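Local structure of fasciclin-1 (Drosophila melanogaster, 1O70) at residues A[174-177]-A[178-182]; A[26-29]-A[30-33]. The protein acts as a neural cell adhesion molecule of the insect cell surface, the chain here covering its third and fourth FAS1 domains. All blocks are in the same frame, centred on the assembly; numbering follows the deposited sequence.

Overall arrangement
Each of the two contacts belongs to its own FAS1 domain. Interaction 2 (26-33) comes earlier along the chain, in helix 21-33 of FAS1 domain 3; interaction 1 (174-182) follows in FAS1 domain 4, where helix 172-177 runs into the loop leading to strand 193-199. Their centres lie about 42 Å apart on opposite sides of the chain's centre, and their nearest atoms about 31 Å apart. The domains share one plan, a seven-stranded mixed sheet with strand order 2-1-7-6-5-4-3 and helices packed beside it. The contacts are a helix-to-loop junction in one domain and a helix in the other, too far apart to act on each other directly, each with a lysine holding a sulfate ion.

Interaction 1. Residues A[174-177]-A[178-182]; sequences TYKM and GKFSH. With SO4 (sulfate ion), chain E.
K179 CE lies at the hydroxyl end of the Y175 ring, approaching it at a slant, 3.2 Å from Y175 OH, with K179 NZ 3.6 Å from the same oxygen. The tyrosine ring swings to this side because its CG lies anti to the backbone N (chi1 165°), while the lysine chain is extended beyond CG. The closely packed part is formed by buried T174, M177 and G178: G178 N donates to T174 O at 3.2 Å, M177 reaches helix 224-232, and T174 OG1 is held by W204. K179 N donates to K176 O at 3.0 Å, standing above the carbonyl plane. Here helix 172-177 of the fourth FAS1 domain passes into the loop before strand 193-199, with a type I turn from K179 to H182. A water bridges M177 O, to which it donates at 2.7 Å, and S181 OG. The solvent side is made by exposed K176 and K179 with partly exposed Y175 and F180. Replacing Y175 by alanine would probably leave the aliphatic part of K179 without its partner and open a gap beside L165 and E166. The F180 ring meets M177 O at its edge (CD1 to O 3.4 Å). K176, its chain bent at chi3 (68°), turns NZ to sulfate O1 at 3.1 Å, an ion probably taken from the crystallisation liquor.

Interaction 2. Residues A[26-29]-A[30-33]; sequences KFYE and VIMD. With SO4 (sulfate ion), chain D.
I31 places its CD1 against both aromatic side chains of the preceding turn, 3.5 Å from F27 CE2 and 3.9 Å from Y28 CD2. It crosses F27 obliquely, whereas it lies side by side with Y28 and meets that ring at its edge, near the ring plane. The isoleucine has CG1 anti to its carbonyl carbon (chi1 -66°) and is extended beyond it (chi2 179°), which brings CD1 up to both rings. F27, V30 and I31 are buried and all touch L77 of helix 70-79; F27 also reaches I50 and P53 at strand 48-53, and I31 meets V38 and I42 of helix 37-43. Four successive i to i+4 backbone bonds hold the turns of helix 21-33 together, from V30 N to K26 O at 2.8 Å through to D33 N to E29 O at 3.1 Å. On the polar side, a bend at chi2 (64°) brings K26 NZ to the sulfate, where it donates to O3 at 3.2 Å; R25 grips the same ion and also forms a salt bridge with E29 OE2. W58 of helix 55-60 touches both K26 and V30, whose CE and CG2 lie 4.3 Å apart. The helix is thus amphipathic: its apolar side is tied into the third FAS1 domain, while its polar side mixes charges, K26 and R25 offering donors to an anion, here a sulfate probably from the crystallisation liquor, while E29 pairs with R25.

Interaction 1. Residues A[174-177]-A[178-182]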
# COMPACT_ATOMS: atom_id res chain seq x y z
N THR A 174 -6.69 -6.88 -11.19
CA THR A 174 -7.91 -6.52 -10.50
C THR A 174 -8.49 -5.22 -11.08
O THR A 174 -9.70 -5.08 -11.20
CB THR A 174 -7.69 -6.37 -8.98
OG1 THR A 174 -7.47 -7.67 -8.40
CG2 THR A 174 -8.90 -5.74 -8.31
N TYR A 175 -7.62 -4.29 -11.47
CA TYR A 175 -8.11 -3.03 -12.02
C TYR A 175 -8.75 -3.25 -13.38
O TYR A 175 -9.78 -2.66 -13.71
CB TYR A 175 -6.97 -2.01 -12.14
CG TYR A 175 -7.29 -0.82 -13.02
CD1 TYR A 175 -8.32 0.06 -12.68
CD2 TYR A 175 -6.57 -0.59 -14.19
CE1 TYR A 175 -8.62 1.16 -13.50
CE2 TYR A 175 -6.86 0.50 -15.01
CZ TYR A 175 -7.88 1.36 -14.67
OH TYR A 175 -8.15 2.43 -15.49
N LYS A 176 -8.13 -4.12 -14.18
CA LYS A 176 -8.67 -4.41 -15.50
C LYS A 176 -10.00 -5.17 -15.42
O LYS A 176 -10.93 -4.87 -16.17
CB LYS A 176 -7.65 -5.22 -16.30
CG LYS A 176 -8.19 -5.65 -17.64
CD LYS A 176 -7.07 -5.82 -18.65
CE LYS A 176 -6.16 -6.98 -18.30
NZ LYS A 176 -5.14 -7.16 -19.38
N MET A 177 -10.08 -6.13 -14.51
CA MET A 177 -11.29 -6.92 -14.35
C MET A 177 -12.48 -6.06 -13.94
O MET A 177 -13.62 -6.36 -14.31
CB MET A 177 -11.06 -8.01 -13.30
CG MET A 177 -12.12 -9.08 -13.28
SD MET A 177 -11.62 -10.41 -12.15
CE MET A 177 -13.04 -10.60 -11.18
N GLY A 178 -12.22 -5.00 -13.19
CA GLY A 178 -13.28 -4.12 -12.73
C GLY A 178 -13.78 -3.18 -13.81
O GLY A 178 -14.68 -2.37 -13.58
N LYS A 179 -13.21 -3.27 -15.00
CA LYS A 179 -13.64 -2.41 -16.08
C LYS A 179 -14.80 -2.98 -16.89
O LYS A 179 -15.70 -2.25 -17.28
CB LYS A 179 -12.48 -2.12 -17.02
CG LYS A 179 -11.51 -1.09 -16.53
CD LYS A 179 -10.47 -0.90 -17.60
CE LYS A 179 -9.58 0.29 -17.34
NZ LYS A 179 -8.65 0.45 -18.48
N PHE A 180 -14.77 -4.29 -17.14
CA PHE A 180 -15.80 -4.92 -17.94
C PHE A 180 -17.23 -4.60 -17.50
O PHE A 180 -18.11 -4.51 -18.33
CB PHE A 180 -15.62 -6.44 -17.96
CG PHE A 180 -14.29 -6.89 -18.48
CD1 PHE A 180 -13.21 -7.04 -17.62
CD2 PHE A 180 -14.12 -7.15 -19.84
CE1 PHE A 180 -11.98 -7.45 -18.10
CE2 PHE A 180 -12.88 -7.56 -20.33
CZ PHE A 180 -11.80 -7.71 -19.46
N SER A 181 -17.43 -4.42 -16.20
CA SER A 181 -18.76 -4.15 -15.65
C SER A 181 -18.90 -2.74 -15.10
O SER A 181 -19.92 -2.40 -14.52
CB SER A 181 -19.03 -5.11 -14.51
OG SER A 181 -18.23 -4.77 -13.39
N HIS A 182 -17.86 -1.93 -15.26
CA HIS A 182 -17.87 -0.55 -14.77
C HIS A 182 -17.93 -0.54 -13.25
O HIS A 182 -18.43 0.40 -12.63
CB HIS A 182 -19.03 0.22 -15.38
CG HIS A 182 -18.91 0.41 -16.86
ND1 HIS A 182 -18.31 1.51 -17.43
CD2 HIS A 182 -19.26 -0.40 -17.89
CE1 HIS A 182 -18.30 1.38 -18.74
NE2 HIS A 182 -18.87 0.23 -19.05
S SO4 E . -4.48 -10.70 -17.78
O1 SO4 E . -4.29 -10.11 -19.13
O2 SO4 E . -5.32 -9.80 -16.96
O3 SO4 E . -5.14 -12.02 -17.91
O4 SO4 E . -3.16 -10.86 -17.13
O HOH W 1 -16.32 -6.37 -13.91

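Interaction 2. Residues A[26-29]-A[30-33]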
# COMPACT_ATOMS: atom_id res chain seq x y z
N LYS A 26 14.31 20.87 5.54
CA LYS A 26 12.86 20.85 5.72
C LYS A 26 12.47 19.59 6.50
O LYS A 26 11.63 19.64 7.40
CB LYS A 26 12.16 20.86 4.37
CG LYS A 26 10.65 20.83 4.45
CD LYS A 26 10.12 22.09 5.11
CE LYS A 26 8.60 22.07 5.19
NZ LYS A 26 8.07 23.36 5.74
N PHE A 27 13.08 18.46 6.14
CA PHE A 27 12.80 17.21 6.81
C PHE A 27 13.06 17.40 8.30
O PHE A 27 12.24 17.03 9.15
CB PHE A 27 13.68 16.08 6.26
CG PHE A 27 13.36 14.71 6.83
CD1 PHE A 27 12.27 13.98 6.36
CD2 PHE A 27 14.14 14.16 7.84
CE1 PHE A 27 11.97 12.70 6.89
CE2 PHE A 27 13.85 12.90 8.38
CZ PHE A 27 12.77 12.17 7.91
N TYR A 28 14.20 18.01 8.63
CA TYR A 28 14.53 18.23 10.04
C TYR A 28 13.63 19.27 10.68
O TYR A 28 13.32 19.19 11.87
CB TYR A 28 16.00 18.61 10.17
CG TYR A 28 16.94 17.49 9.80
CD1 TYR A 28 18.06 17.74 9.00
CD2 TYR A 28 16.72 16.18 10.26
CE1 TYR A 28 18.94 16.72 8.65
CE2 TYR A 28 17.59 15.15 9.91
CZ TYR A 28 18.71 15.43 9.10
OH TYR A 28 19.60 14.44 8.77
N GLU A 29 13.21 20.26 9.91
CA GLU A 29 12.31 21.26 10.46
C GLU A 29 11.02 20.56 10.86
O GLU A 29 10.49 20.78 11.95
CB GLU A 29 12.02 22.35 9.45
CG GLU A 29 12.98 23.52 9.56
CD GLU A 29 12.75 24.54 8.48
OE1 GLU A 29 11.57 24.80 8.15
OE2 GLU A 29 13.76 25.08 7.96
N VAL A 30 10.52 19.69 9.99
CA VAL A 30 9.30 18.95 10.31
C VAL A 30 9.51 18.13 11.58
O VAL A 30 8.62 18.05 12.43
CB VAL A 30 8.88 18.00 9.16
CG1 VAL A 30 7.72 17.11 9.61
CG2 VAL A 30 8.45 18.83 7.94
N ILE A 31 10.69 17.54 11.73
CA ILE A 31 10.95 16.77 12.94
C ILE A 31 10.90 17.66 14.19
O ILE A 31 10.42 17.23 15.25
CB ILE A 31 12.33 16.06 12.89
CG1 ILE A 31 12.32 15.00 11.78
CG2 ILE A 31 12.61 15.36 14.21
CD1 ILE A 31 13.64 14.26 11.62
N MET A 32 11.38 18.89 14.07
CA MET A 32 11.37 19.83 15.19
C MET A 32 9.95 20.16 15.63
O MET A 32 9.64 20.10 16.82
CB MET A 32 12.13 21.11 14.80
CG MET A 32 13.64 20.90 14.67
SD MET A 32 14.53 22.28 13.93
CE MET A 32 14.83 23.28 15.37
N ASP A 33 9.08 20.48 14.67
CA ASP A 33 7.69 20.80 14.96
C ASP A 33 6.93 19.67 15.65
O ASP A 33 5.96 19.93 16.37
CB ASP A 33 6.92 21.16 13.68
CG ASP A 33 7.54 22.32 12.91
OD1 ASP A 33 7.80 23.37 13.53
OD2 ASP A 33 7.75 22.17 11.69
S SO4 D . 9.91 25.77 3.17
O1 SO4 D . 10.38 24.60 2.39
O2 SO4 D . 10.07 26.99 2.37
O3 SO4 D . 8.50 25.58 3.54
O4 SO4 D . 10.72 25.89 4.41